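Local coordinates for protein pyruvate kinase (Pyrobaculum aerophilum, PDB 3QTG) that catalyses the last step of glycolysis, the transfer of a phosphoryl group from phosphoenolpyruvate to ADP that yields pyruvate and ATP, at residues 361-366 with 391-396; 385-390 with 416-421; 141-144 with 150-153. One frame throughout, in Å; residues are numbered along the deposited sequence.

Interaction 1. Residues 361-366 with 391-396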
ATOM      1  N   ARG A 361      15.814  -7.028  -9.135  1.00 40.36           N
ATOM      2  CA  ARG A 361      15.651  -6.277  -7.881  1.00 41.46           C
ATOM      3  C   ARG A 361      16.688  -5.163  -7.802  1.00 39.96           C
ATOM      4  O   ARG A 361      16.343  -4.049  -7.469  1.00 40.12           O
ATOM      5  CB  ARG A 361      15.720  -7.186  -6.644  1.00 41.83           C
ATOM      6  CG  ARG A 361      14.808  -8.390  -6.758  1.00 44.20           C
ATOM      7  CD  ARG A 361      14.663  -9.202  -5.458  1.00 45.84           C
ATOM      8  NE  ARG A 361      13.645 -10.232  -5.647  1.00 52.94           N
ATOM      9  CZ  ARG A 361      12.360 -10.079  -5.325  1.00 55.70           C
ATOM     10  NH1 ARG A 361      11.929  -8.941  -4.769  1.00 55.23           N
ATOM     11  NH2 ARG A 361      11.504 -11.075  -5.559  1.00 57.09           N
ATOM     12  N   PHE A 362      17.937  -5.451  -8.165  1.00 39.08           N
ATOM     13  CA  PHE A 362      18.986  -4.418  -8.218  1.00 38.57           C
ATOM     14  C   PHE A 362      18.588  -3.252  -9.135  1.00 37.92           C
ATOM     15  O   PHE A 362      18.642  -2.080  -8.719  1.00 36.01           O
ATOM     16  CB  PHE A 362      20.322  -5.022  -8.679  1.00 38.50           C
ATOM     17  CG  PHE A 362      21.439  -4.009  -8.878  1.00 38.75           C
ATOM     18  CD1 PHE A 362      22.157  -3.524  -7.796  1.00 38.88           C
ATOM     19  CD2 PHE A 362      21.782  -3.574 -10.153  1.00 38.90           C
ATOM     20  CE1 PHE A 362      23.199  -2.622  -7.973  1.00 40.64           C
ATOM     21  CE2 PHE A 362      22.810  -2.676 -10.354  1.00 39.36           C
ATOM     22  CZ  PHE A 362      23.530  -2.188  -9.251  1.00 41.04           C
ATOM     23  N   ALA A 363      18.181  -3.571 -10.369  1.00 37.67           N
ATOM     24  CA  ALA A 363      17.862  -2.532 -11.376  1.00 37.65           C
ATOM     25  C   ALA A 363      16.640  -1.680 -10.985  1.00 37.61           C
ATOM     26  O   ALA A 363      16.677  -0.457 -11.066  1.00 37.53           O
ATOM     27  CB  ALA A 363      17.696  -3.141 -12.765  1.00 37.09           C
ATOM     28  N   LYS A 364      15.585  -2.336 -10.521  1.00 38.05           N
ATOM     29  CA  LYS A 364      14.412  -1.658  -9.965  1.00 38.98           C
ATOM     30  C   LYS A 364      14.791  -0.695  -8.827  1.00 39.27           C
ATOM     31  O   LYS A 364      14.343   0.451  -8.812  1.00 39.42           O
ATOM     32  CB  LYS A 364      13.404  -2.689  -9.443  1.00 38.87           C
ATOM     33  CG  LYS A 364      12.119  -2.090  -8.944  1.00 39.73           C
ATOM     34  CD  LYS A 364      11.090  -3.165  -8.715  1.00 44.17           C
ATOM     35  CE  LYS A 364       9.787  -2.602  -8.148  1.00 47.30           C
ATOM     36  NZ  LYS A 364       9.937  -2.340  -6.661  1.00 49.67           N
ATOM     37  N   GLY A 365      15.597  -1.176  -7.875  1.00 39.45           N
ATOM     38  CA  GLY A 365      16.046  -0.366  -6.736  1.00 39.50           C
ATOM     39  C   GLY A 365      16.831   0.854  -7.179  1.00 39.27           C
ATOM     40  O   GLY A 365      16.628   1.939  -6.662  1.00 39.21           O
ATOM     41  N   LEU A 366      17.709   0.675  -8.163  1.00 39.37           N
ATOM     42  CA  LEU A 366      18.407   1.792  -8.813  1.00 39.70           C
ATOM     43  C   LEU A 366      17.502   2.845  -9.453  1.00 39.00           C
ATOM     44  O   LEU A 366      17.711   4.054  -9.277  1.00 39.13           O
ATOM     45  CB  LEU A 366      19.395   1.283  -9.852  1.00 40.33           C
ATOM     46  CG  LEU A 366      20.855   1.561  -9.529  1.00 43.39           C
ATOM     47  CD1 LEU A 366      21.239   1.087  -8.097  1.00 45.54           C
ATOM     48  CD2 LEU A 366      21.684   0.898 -10.585  1.00 44.68           C
ATOM     49  N   ALA A 391      16.020   0.031 -18.398  1.00 32.38           N
ATOM     50  CA  ALA A 391      14.957   0.604 -19.235  1.00 32.19           C
ATOM     51  C   ALA A 391      13.587   0.007 -18.993  1.00 32.08           C
ATOM     52  O   ALA A 391      12.577   0.718 -19.056  1.00 32.00           O
ATOM     53  CB  ALA A 391      15.317   0.520 -20.727  1.00 30.53           C
ATOM     54  N   LYS A 392      13.535  -1.293 -18.722  1.00 32.28           N
ATOM     55  CA  LYS A 392      12.225  -1.955 -18.613  1.00 32.81           C
ATOM     56  C   LYS A 392      11.459  -1.491 -17.395  1.00 32.86           C
ATOM     57  O   LYS A 392      10.249  -1.682 -17.330  1.00 32.07           O
ATOM     58  CB  LYS A 392      12.337  -3.479 -18.629  1.00 32.55           C
ATOM     59  CG  LYS A 392      12.887  -4.093 -17.371  1.00 34.24           C
ATOM     60  CD  LYS A 392      13.167  -5.567 -17.580  1.00 34.93           C
ATOM     61  CE  LYS A 392      13.318  -6.239 -16.233  1.00 37.49           C
ATOM     62  NZ  LYS A 392      13.693  -7.648 -16.404  1.00 38.89           N
ATOM     63  N   PHE A 393      12.165  -0.888 -16.428  1.00 33.37           N
ATOM     64  CA  PHE A 393      11.494  -0.339 -15.252  1.00 34.13           C
ATOM     65  C   PHE A 393      11.093   1.091 -15.484  1.00 34.46           C
ATOM     66  O   PHE A 393      10.627   1.738 -14.564  1.00 35.50           O
ATOM     67  CB  PHE A 393      12.344  -0.486 -13.973  1.00 34.54           C
ATOM     68  CG  PHE A 393      12.527  -1.919 -13.550  1.00 34.91           C
ATOM     69  CD1 PHE A 393      11.501  -2.604 -12.903  1.00 34.98           C
ATOM     70  CD2 PHE A 393      13.708  -2.592 -13.839  1.00 33.43           C
ATOM     71  CE1 PHE A 393      11.671  -3.941 -12.531  1.00 35.05           C
ATOM     72  CE2 PHE A 393      13.885  -3.901 -13.467  1.00 32.51           C
ATOM     73  CZ  PHE A 393      12.860  -4.574 -12.802  1.00 34.54           C
ATOM     74  N   ARG A 394      11.284   1.587 -16.711  1.00 34.38           N
ATOM     75  CA  ARG A 394      10.714   2.872 -17.131  1.00 34.48           C
ATOM     76  C   ARG A 394      11.207   4.079 -16.307  1.00 35.23           C
ATOM     77  O   ARG A 394      10.405   4.837 -15.737  1.00 35.73           O
ATOM     78  CB  ARG A 394       9.174   2.799 -17.196  1.00 34.18           C
ATOM     79  CG  ARG A 394       8.633   1.862 -18.320  1.00 32.86           C
ATOM     80  CD  ARG A 394       9.120   2.332 -19.683  1.00 33.39           C
ATOM     81  NE  ARG A 394       8.565   1.629 -20.855  1.00 32.81           N
ATOM     82  CZ  ARG A 394       9.190   0.660 -21.502  1.00 34.53           C
ATOM     83  NH1 ARG A 394      10.359   0.256 -21.045  1.00 33.17           N
ATOM     84  NH2 ARG A 394       8.649   0.084 -22.597  1.00 34.11           N
ATOM     85  N   PRO A 395      12.539   4.283 -16.274  1.00 35.41           N
ATOM     86  CA  PRO A 395      13.053   5.527 -15.647  1.00 35.99           C
ATOM     87  C   PRO A 395      12.494   6.734 -16.397  1.00 37.14           C
ATOM     88  O   PRO A 395      12.253   6.643 -17.611  1.00 37.03           O
ATOM     89  CB  PRO A 395      14.561   5.427 -15.857  1.00 35.29           C
ATOM     90  CG  PRO A 395      14.696   4.425 -17.079  1.00 35.49           C
ATOM     91  CD  PRO A 395      13.613   3.451 -16.847  1.00 33.55           C
ATOM     92  N   ARG A 396      12.294   7.849 -15.698  1.00 38.28           N
ATOM     93  CA  ARG A 396      11.499   8.944 -16.225  1.00 40.04           C
ATOM     94  C   ARG A 396      12.357  10.019 -16.862  1.00 40.26           C
ATOM     95  O   ARG A 396      11.856  11.080 -17.249  1.00 41.08           O
ATOM     96  CB  ARG A 396      10.633   9.567 -15.115  1.00 41.29           C
ATOM     97  CG  ARG A 396       9.401   8.779 -14.732  1.00 44.20           C
ATOM     98  CD  ARG A 396       8.440   8.755 -15.887  1.00 52.42           C
ATOM     99  NE  ARG A 396       7.044   8.687 -15.447  1.00 57.02           N
ATOM    100  CZ  ARG A 396       6.313   7.575 -15.452  1.00 57.03           C
ATOM    101  NH1 ARG A 396       6.846   6.427 -15.871  1.00 57.35           N
ATOM    102  NH2 ARG A 396       5.053   7.621 -15.040  1.00 57.97           N
TER
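In the C-terminal alpha/beta domain, a type I beta turn from Ala391 to Arg394, at the C-terminal side of helix 385-391, presents Phe393, its third residue, to Ala363 and Lys364 on helix 358-373. The ring lies beside the helix backbone. Lys364 N stands over one face, 3.7 Å from Phe393 CE2, and Lys364 CB forms a CH-pi contact with the same ring, 3.9 Å from its centroid and 15° off the normal. From there the lysine keeps to the ring: with CG anti to the backbone N (chi1 -176°), its chain crosses the phenylalanine side chain at about a right angle, and CD comes within 3.9 Å of Phe393 CE1. Only at chi4 (-79°) does it bend, carrying NZ away to a long, weak ion pair with Glu368. A lysine suits this place because its methylenes can cover an aromatic ring while its ammonium is carried away from it. Ala363, whose CB meets Phe393 CE2 obliquely at 3.9 Å, is small enough to let the ring approach the helix and also touches Arg389. These two helices precede and follow strand 376-380, and the turn leads on to the parallel strand 399-403, completing a beta-alpha-beta crossover. Were Phe393 replaced by an alanine, a gap would probably open beside Ala363 and the Lys364 methylenes would lose their ring. The turn itself is held at Ala391 O, which accepts Arg394 N at 2.8 Å and, from the opposite face of the carbonyl, Arg394 NH1 at 3.0 Å; Arg394 NH2 also forms a salt bridge with Asp317.

Interaction 2. Residues 385-390 with 416-421. With SO4 (sulfate ion), chain C.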
ATOM      1  N   THR A 385      23.041  -5.493 -21.776  1.00 38.48           N
ATOM      2  CA  THR A 385      22.192  -6.246 -20.824  1.00 37.86           C
ATOM      3  C   THR A 385      21.643  -5.413 -19.626  1.00 37.39           C
ATOM      4  O   THR A 385      20.441  -5.402 -19.361  1.00 36.77           O
ATOM      5  CB  THR A 385      22.928  -7.494 -20.312  1.00 38.54           C
ATOM      6  OG1 THR A 385      23.489  -8.214 -21.429  1.00 39.73           O
ATOM      7  CG2 THR A 385      21.980  -8.424 -19.523  1.00 38.65           C
ATOM      8  N   LEU A 386      22.514  -4.707 -18.912  1.00 36.88           N
ATOM      9  CA  LEU A 386      22.058  -3.939 -17.768  1.00 35.95           C
ATOM     10  C   LEU A 386      21.253  -2.737 -18.243  1.00 35.14           C
ATOM     11  O   LEU A 386      20.260  -2.357 -17.595  1.00 33.88           O
ATOM     12  CB  LEU A 386      23.221  -3.505 -16.865  1.00 36.33           C
ATOM     13  CG  LEU A 386      22.849  -2.762 -15.564  1.00 37.15           C
ATOM     14  CD1 LEU A 386      21.893  -3.564 -14.650  1.00 34.22           C
ATOM     15  CD2 LEU A 386      24.115  -2.336 -14.806  1.00 36.23           C
ATOM     16  N   ALA A 387      21.665  -2.151 -19.371  1.00 33.83           N
ATOM     17  CA  ALA A 387      20.985  -0.963 -19.904  1.00 33.93           C
ATOM     18  C   ALA A 387      19.526  -1.273 -20.184  1.00 33.77           C
ATOM     19  O   ALA A 387      18.636  -0.537 -19.761  1.00 33.58           O
ATOM     20  CB  ALA A 387      21.676  -0.463 -21.168  1.00 34.00           C
ATOM     21  N   ARG A 388      19.289  -2.376 -20.894  1.00 34.16           N
ATOM     22  CA  ARG A 388      17.935  -2.915 -21.089  1.00 34.85           C
ATOM     23  C   ARG A 388      17.185  -3.266 -19.794  1.00 34.52           C
ATOM     24  O   ARG A 388      15.981  -3.018 -19.686  1.00 34.42           O
ATOM     25  CB  ARG A 388      17.975  -4.140 -22.005  1.00 35.05           C
ATOM     26  CG  ARG A 388      18.184  -3.787 -23.486  1.00 36.14           C
ATOM     27  CD  ARG A 388      18.344  -5.066 -24.327  1.00 38.37           C
ATOM     28  NE  ARG A 388      18.972  -4.788 -25.621  1.00 43.00           N
ATOM     29  CZ  ARG A 388      18.280  -4.609 -26.743  1.00 45.91           C
ATOM     30  NH1 ARG A 388      16.947  -4.693 -26.726  1.00 46.29           N
ATOM     31  NH2 ARG A 388      18.912  -4.359 -27.886  1.00 45.86           N
ATOM     32  N   ARG A 389      17.873  -3.861 -18.824  1.00 33.91           N
ATOM     33  CA  ARG A 389      17.200  -4.188 -17.578  1.00 35.04           C
ATOM     34  C   ARG A 389      16.747  -2.908 -16.839  1.00 34.07           C
ATOM     35  O   ARG A 389      15.699  -2.887 -16.223  1.00 34.13           O
ATOM     36  CB  ARG A 389      18.069  -5.075 -16.692  1.00 35.06           C
ATOM     37  CG  ARG A 389      17.344  -5.577 -15.439  1.00 37.32           C
ATOM     38  CD  ARG A 389      18.254  -6.383 -14.514  1.00 37.13           C
ATOM     39  NE  ARG A 389      19.120  -7.294 -15.254  1.00 42.23           N
ATOM     40  CZ  ARG A 389      18.763  -8.489 -15.705  1.00 46.27           C
ATOM     41  NH1 ARG A 389      19.644  -9.219 -16.393  1.00 46.19           N
ATOM     42  NH2 ARG A 389      17.536  -8.959 -15.482  1.00 47.77           N
ATOM     43  N   ILE A 390      17.532  -1.847 -16.924  1.00 33.88           N
ATOM     44  CA  ILE A 390      17.147  -0.568 -16.333  1.00 33.81           C
ATOM     45  C   ILE A 390      15.946   0.014 -17.064  1.00 33.43           C
ATOM     46  O   ILE A 390      14.978   0.432 -16.418  1.00 32.82           O
ATOM     47  CB  ILE A 390      18.329   0.455 -16.286  1.00 34.13           C
ATOM     48  CG1 ILE A 390      19.254   0.131 -15.099  1.00 36.12           C
ATOM     49  CG2 ILE A 390      17.805   1.898 -16.159  1.00 32.71           C
ATOM     50  CD1 ILE A 390      20.670   0.576 -15.299  1.00 37.85           C
ATOM     51  N   TRP A 416      13.434   2.328 -24.879  1.00 33.42           N
ATOM     52  CA  TRP A 416      12.964   3.408 -23.981  1.00 33.68           C
ATOM     53  C   TRP A 416      14.067   4.157 -23.212  1.00 34.39           C
ATOM     54  O   TRP A 416      14.835   3.545 -22.474  1.00 35.42           O
ATOM     55  CB  TRP A 416      11.978   2.823 -22.968  1.00 32.00           C
ATOM     56  CG  TRP A 416      11.612   3.763 -21.846  1.00 32.36           C
ATOM     57  CD1 TRP A 416      12.265   3.905 -20.641  1.00 30.07           C
ATOM     58  CD2 TRP A 416      10.504   4.674 -21.810  1.00 30.47           C
ATOM     59  NE1 TRP A 416      11.639   4.834 -19.876  1.00 28.63           N
ATOM     60  CE2 TRP A 416      10.562   5.339 -20.558  1.00 30.75           C
ATOM     61  CE3 TRP A 416       9.466   4.986 -22.709  1.00 31.92           C
ATOM     62  CZ2 TRP A 416       9.618   6.313 -20.165  1.00 30.40           C
ATOM     63  CZ3 TRP A 416       8.508   5.971 -22.323  1.00 30.97           C
ATOM     64  CH2 TRP A 416       8.603   6.614 -21.046  1.00 31.67           C
ATOM     65  N   ALA A 417      14.111   5.473 -23.400  1.00 35.49           N
ATOM     66  CA  ALA A 417      14.941   6.441 -22.631  1.00 35.96           C
ATOM     67  C   ALA A 417      16.435   6.400 -22.882  1.00 36.66           C
ATOM     68  O   ALA A 417      17.158   7.306 -22.446  1.00 37.54           O
ATOM     69  CB  ALA A 417      14.647   6.378 -21.094  1.00 35.57           C
ATOM     70  N   LEU A 418      16.917   5.356 -23.553  1.00 37.12           N
ATOM     71  CA  LEU A 418      18.358   5.140 -23.654  1.00 37.61           C
ATOM     72  C   LEU A 418      19.018   6.079 -24.633  1.00 39.14           C
ATOM     73  O   LEU A 418      18.544   6.269 -25.771  1.00 38.96           O
ATOM     74  CB  LEU A 418      18.709   3.686 -24.003  1.00 37.31           C
ATOM     75  CG  LEU A 418      18.177   2.572 -23.093  1.00 36.97           C
ATOM     76  CD1 LEU A 418      18.861   1.283 -23.465  1.00 34.67           C
ATOM     77  CD2 LEU A 418      18.368   2.896 -21.597  1.00 34.99           C
ATOM     78  N   GLU A 419      20.118   6.669 -24.180  1.00 39.99           N
ATOM     79  CA  GLU A 419      20.986   7.429 -25.074  1.00 41.57           C
ATOM     80  C   GLU A 419      22.359   6.763 -25.172  1.00 41.43           C
ATOM     81  O   GLU A 419      23.230   6.985 -24.329  1.00 40.53           O
ATOM     82  CB  GLU A 419      21.107   8.901 -24.685  1.00 41.61           C
ATOM     83  CG  GLU A 419      21.504   9.727 -25.905  1.00 45.90           C
ATOM     84  CD  GLU A 419      22.030  11.092 -25.558  1.00 51.37           C
ATOM     85  OE1 GLU A 419      23.177  11.396 -25.950  1.00 56.17           O
ATOM     86  OE2 GLU A 419      21.307  11.857 -24.885  1.00 53.40           O
ATOM     87  N   PRO A 420      22.535   5.930 -26.205  1.00 41.98           N
ATOM     88  CA  PRO A 420      23.762   5.174 -26.345  1.00 43.06           C
ATOM     89  C   PRO A 420      24.913   5.985 -26.928  1.00 44.78           C
ATOM     90  O   PRO A 420      24.765   6.658 -27.955  1.00 45.66           O
ATOM     91  CB  PRO A 420      23.355   4.001 -27.245  1.00 42.56           C
ATOM     92  CG  PRO A 420      22.197   4.524 -28.059  1.00 41.95           C
ATOM     93  CD  PRO A 420      21.545   5.623 -27.264  1.00 41.46           C
ATOM     94  N   LEU A 421      26.054   5.893 -26.257  1.00 46.23           N
ATOM     95  CA  LEU A 421      27.267   6.628 -26.586  1.00 48.44           C
ATOM     96  C   LEU A 421      28.382   5.625 -26.814  1.00 49.26           C
ATOM     97  O   LEU A 421      28.634   4.760 -25.973  1.00 49.20           O
ATOM     98  CB  LEU A 421      27.653   7.552 -25.422  1.00 48.81           C
ATOM     99  CG  LEU A 421      26.600   8.575 -24.970  1.00 50.23           C
ATOM    100  CD1 LEU A 421      26.809   9.001 -23.534  1.00 50.32           C
ATOM    101  CD2 LEU A 421      26.565   9.791 -25.907  1.00 52.70           C
TER
HETATM  102  S   SO4 C 500      26.387  -5.728 -19.694  1.00 42.68           S
HETATM  103  O1  SO4 C 500      27.704  -5.133 -19.663  1.00 39.99           O
HETATM  104  O2  SO4 C 500      26.123  -6.195 -21.061  1.00 45.44           O
HETATM  105  O3  SO4 C 500      25.368  -4.748 -19.321  1.00 42.37           O
HETATM  106  O4  SO4 C 500      26.264  -6.864 -18.779  1.00 41.57           O
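Leu418 opens edge strand 418-422 of the C-terminal alpha/beta sheet and packs on Ala387 of helix 385-391, joining a strand to a helix that lies over the sheet. Its CB points toward the helix; CG, anti to the carbonyl carbon (chi1 -56°), carries both methyls toward Ala387. CD1 meets Ala387 CB at 4.0 Å, a plain apolar contact, while CD2 lies 3.9 Å from Ala387 O. A branched leucine can span this distance, and an alanine opposite keeps the helix close; Val399, Val401 and Leu412 surround the same leucine in this buried contact.

The same first turn, at the helix N-terminus, also binds a sulfate, probably from the crystallisation liquor, which takes further bonds from Met382 N, Ser383 N, Ser381 OG and Tyr428 OH. The position is reminiscent of the loop that binds a phosphate of fructose 1,6-bisphosphate in relatives activated by that sugar, though no effector is implied here; the helix N-terminus would probably help to stabilise such an anion. Thr385 N reaches sulfate O2 at 3.2 Å. Thr385 OG1 adds a weak bond to that oxygen, while Leu386 N points almost straight at sulfate O3, 2.9 Å away at 170°.

Interaction 3. Residues 141-144 with 150-153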
ATOM      1  N   LEU A 141     -16.168 -11.068 -49.060  1.00 38.53           N
ATOM      2  CA  LEU A 141     -17.022 -12.124 -49.579  1.00 39.09           C
ATOM      3  C   LEU A 141     -17.460 -13.000 -48.417  1.00 38.41           C
ATOM      4  O   LEU A 141     -16.628 -13.459 -47.639  1.00 37.30           O
ATOM      5  CB  LEU A 141     -16.311 -13.010 -50.620  1.00 38.31           C
ATOM      6  CG  LEU A 141     -15.430 -12.705 -51.852  1.00 40.49           C
ATOM      7  CD1 LEU A 141     -16.176 -12.728 -53.231  1.00 36.00           C
ATOM      8  CD2 LEU A 141     -14.458 -11.521 -51.706  1.00 40.16           C
ATOM      9  N   LYS A 142     -18.763 -13.249 -48.335  1.00 38.43           N
ATOM     10  CA  LYS A 142     -19.343 -14.025 -47.245  1.00 39.44           C
ATOM     11  C   LYS A 142     -19.421 -15.493 -47.685  1.00 38.44           C
ATOM     12  O   LYS A 142     -20.094 -15.802 -48.657  1.00 38.82           O
ATOM     13  CB  LYS A 142     -20.761 -13.515 -46.964  1.00 39.41           C
ATOM     14  CG  LYS A 142     -21.103 -13.254 -45.527  1.00 44.74           C
ATOM     15  CD  LYS A 142     -20.688 -14.339 -44.558  1.00 48.12           C
ATOM     16  CE  LYS A 142     -20.946 -13.848 -43.126  1.00 51.72           C
ATOM     17  NZ  LYS A 142     -22.407 -13.692 -42.867  1.00 52.24           N
ATOM     18  N   VAL A 143     -18.756 -16.387 -46.963  1.00 38.29           N
ATOM     19  CA  VAL A 143     -18.734 -17.822 -47.300  1.00 38.21           C
ATOM     20  C   VAL A 143     -20.074 -18.551 -47.021  1.00 39.57           C
ATOM     21  O   VAL A 143     -20.559 -18.606 -45.890  1.00 39.68           O
ATOM     22  CB  VAL A 143     -17.548 -18.550 -46.623  1.00 37.98           C
ATOM     23  CG1 VAL A 143     -17.504 -20.035 -47.006  1.00 36.80           C
ATOM     24  CG2 VAL A 143     -16.228 -17.862 -46.979  1.00 36.68           C
ATOM     25  N   THR A 144     -20.639 -19.137 -48.073  1.00 40.62           N
ATOM     26  CA  THR A 144     -21.973 -19.728 -48.029  1.00 41.87           C
ATOM     27  C   THR A 144     -22.003 -21.253 -48.168  1.00 42.83           C
ATOM     28  O   THR A 144     -23.016 -21.896 -47.883  1.00 42.91           O
ATOM     29  CB  THR A 144     -22.854 -19.122 -49.127  1.00 42.03           C
ATOM     30  OG1 THR A 144     -22.205 -19.278 -50.398  1.00 41.45           O
ATOM     31  CG2 THR A 144     -23.125 -17.638 -48.844  1.00 40.60           C
ATOM     32  N   TRP A 150     -12.804 -26.702 -52.245  1.00 46.97           N
ATOM     33  CA  TRP A 150     -13.525 -25.578 -52.841  1.00 44.66           C
ATOM     34  C   TRP A 150     -14.403 -24.818 -51.835  1.00 42.45           C
ATOM     35  O   TRP A 150     -14.756 -25.330 -50.780  1.00 40.74           O
ATOM     36  CB  TRP A 150     -14.333 -26.016 -54.070  1.00 44.98           C
ATOM     37  CG  TRP A 150     -15.447 -26.947 -53.761  1.00 45.77           C
ATOM     38  CD1 TRP A 150     -15.424 -28.317 -53.846  1.00 47.56           C
ATOM     39  CD2 TRP A 150     -16.772 -26.594 -53.327  1.00 45.84           C
ATOM     40  NE1 TRP A 150     -16.654 -28.837 -53.490  1.00 47.93           N
ATOM     41  CE2 TRP A 150     -17.495 -27.805 -53.160  1.00 47.46           C
ATOM     42  CE3 TRP A 150     -17.418 -25.374 -53.066  1.00 44.00           C
ATOM     43  CZ2 TRP A 150     -18.829 -27.830 -52.740  1.00 47.96           C
ATOM     44  CZ3 TRP A 150     -18.732 -25.394 -52.646  1.00 45.88           C
ATOM     45  CH2 TRP A 150     -19.435 -26.620 -52.494  1.00 46.93           C
ATOM     46  N   ILE A 151     -14.762 -23.599 -52.222  1.00 41.00           N
ATOM     47  CA  ILE A 151     -15.525 -22.676 -51.417  1.00 39.36           C
ATOM     48  C   ILE A 151     -16.425 -21.858 -52.341  1.00 38.51           C
ATOM     49  O   ILE A 151     -16.031 -21.502 -53.441  1.00 37.97           O
ATOM     50  CB  ILE A 151     -14.529 -21.768 -50.609  1.00 39.59           C
ATOM     51  CG1 ILE A 151     -14.271 -22.372 -49.235  1.00 40.64           C
ATOM     52  CG2 ILE A 151     -14.979 -20.312 -50.503  1.00 39.11           C
ATOM     53  CD1 ILE A 151     -12.774 -22.423 -48.911  1.00 43.31           C
ATOM     54  N   GLU A 152     -17.644 -21.581 -51.893  1.00 38.20           N
ATOM     55  CA  GLU A 152     -18.463 -20.557 -52.498  1.00 37.82           C
ATOM     56  C   GLU A 152     -18.655 -19.405 -51.508  1.00 37.10           C
ATOM     57  O   GLU A 152     -18.822 -19.631 -50.308  1.00 36.65           O
ATOM     58  CB  GLU A 152     -19.816 -21.147 -52.931  1.00 38.04           C
ATOM     59  CG  GLU A 152     -19.696 -22.155 -54.112  1.00 39.06           C
ATOM     60  CD  GLU A 152     -20.994 -22.910 -54.384  1.00 40.80           C
ATOM     61  OE1 GLU A 152     -21.858 -23.001 -53.471  1.00 42.28           O
ATOM     62  OE2 GLU A 152     -21.156 -23.409 -55.520  1.00 45.74           O
ATOM     63  N   ALA A 153     -18.655 -18.178 -52.023  1.00 36.95           N
ATOM     64  CA  ALA A 153     -18.815 -16.987 -51.200  1.00 36.95           C
ATOM     65  C   ALA A 153     -19.550 -15.876 -51.955  1.00 37.15           C
ATOM     66  O   ALA A 153     -19.406 -15.739 -53.161  1.00 37.70           O
ATOM     67  CB  ALA A 153     -17.457 -16.514 -50.700  1.00 36.38           C
TER
HETATM   68  O   HOH W   1     -23.378 -21.239 -51.671  1.00 47.05           O
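The flat group at the centre of this contact is the peptide carbonyl of Glu152, and Thr144 approaches one of its faces twice. Thr144 N donates to Glu152 O at 2.9 Å, tilted 30° from the carbonyl plane, and Thr144 OG1 stands over the same face. The hydroxyl sits between the backbone N and the carbonyl carbon (chi1 55°), a position from which it also meets a water at 2.6 Å; that water donates to Glu152 OE1 at 2.9 Å. A threonine suits the spot because its hydroxyl can reach the acidic side chain through a water while its N-H serves the strand pairing.

Val143 and Ala153 form an antiparallel non-hydrogen-bonded pair, their CA atoms 4.0 Å apart. A CA-H...O contact from Ala153 CA to Lys142 O, at 3.1 Å, accompanies the close approach. On the face shared by this pair, Ala153 CB touches Val143 CG2 at 4.1 Å and Leu141 CB at 3.7 Å, and the small methyl permits such closeness. The axes of the two short segments run 121° apart, well short of antiparallel.

This hairpin belongs to the small beta domain inserted into the pyruvate kinase barrel; Leu141 is about 11 Å, side chain to side chain, from Lys165, which by similarity binds ATP. Strand 101-106 flanks 150-155, with Phe104 against Ile151 and Ala153, while strand 131-134 flanks 139-146 and brings Ile132 to Val143.

Interactions 1 and 2 share the C-terminal alpha/beta domain and helix 385-391: the latter packs the helix on the edge strand, the former fastens the turn that follows to helix 358-373. They touch directly, Pro395 O lying 3.0 Å from Trp416 NE1 in a probable hydrogen bond, and their segments alternate along the chain. Interaction 2 is buried and aliphatic, whereas interaction 1 is partly exposed and uses an aromatic ring with a lysine chain. Interaction 3, its centre more than 50 Å from both, lies on the opposite side of the chain's centre. There strand pairing is combined with small apolar side chains on one face and a water bridging two side chains.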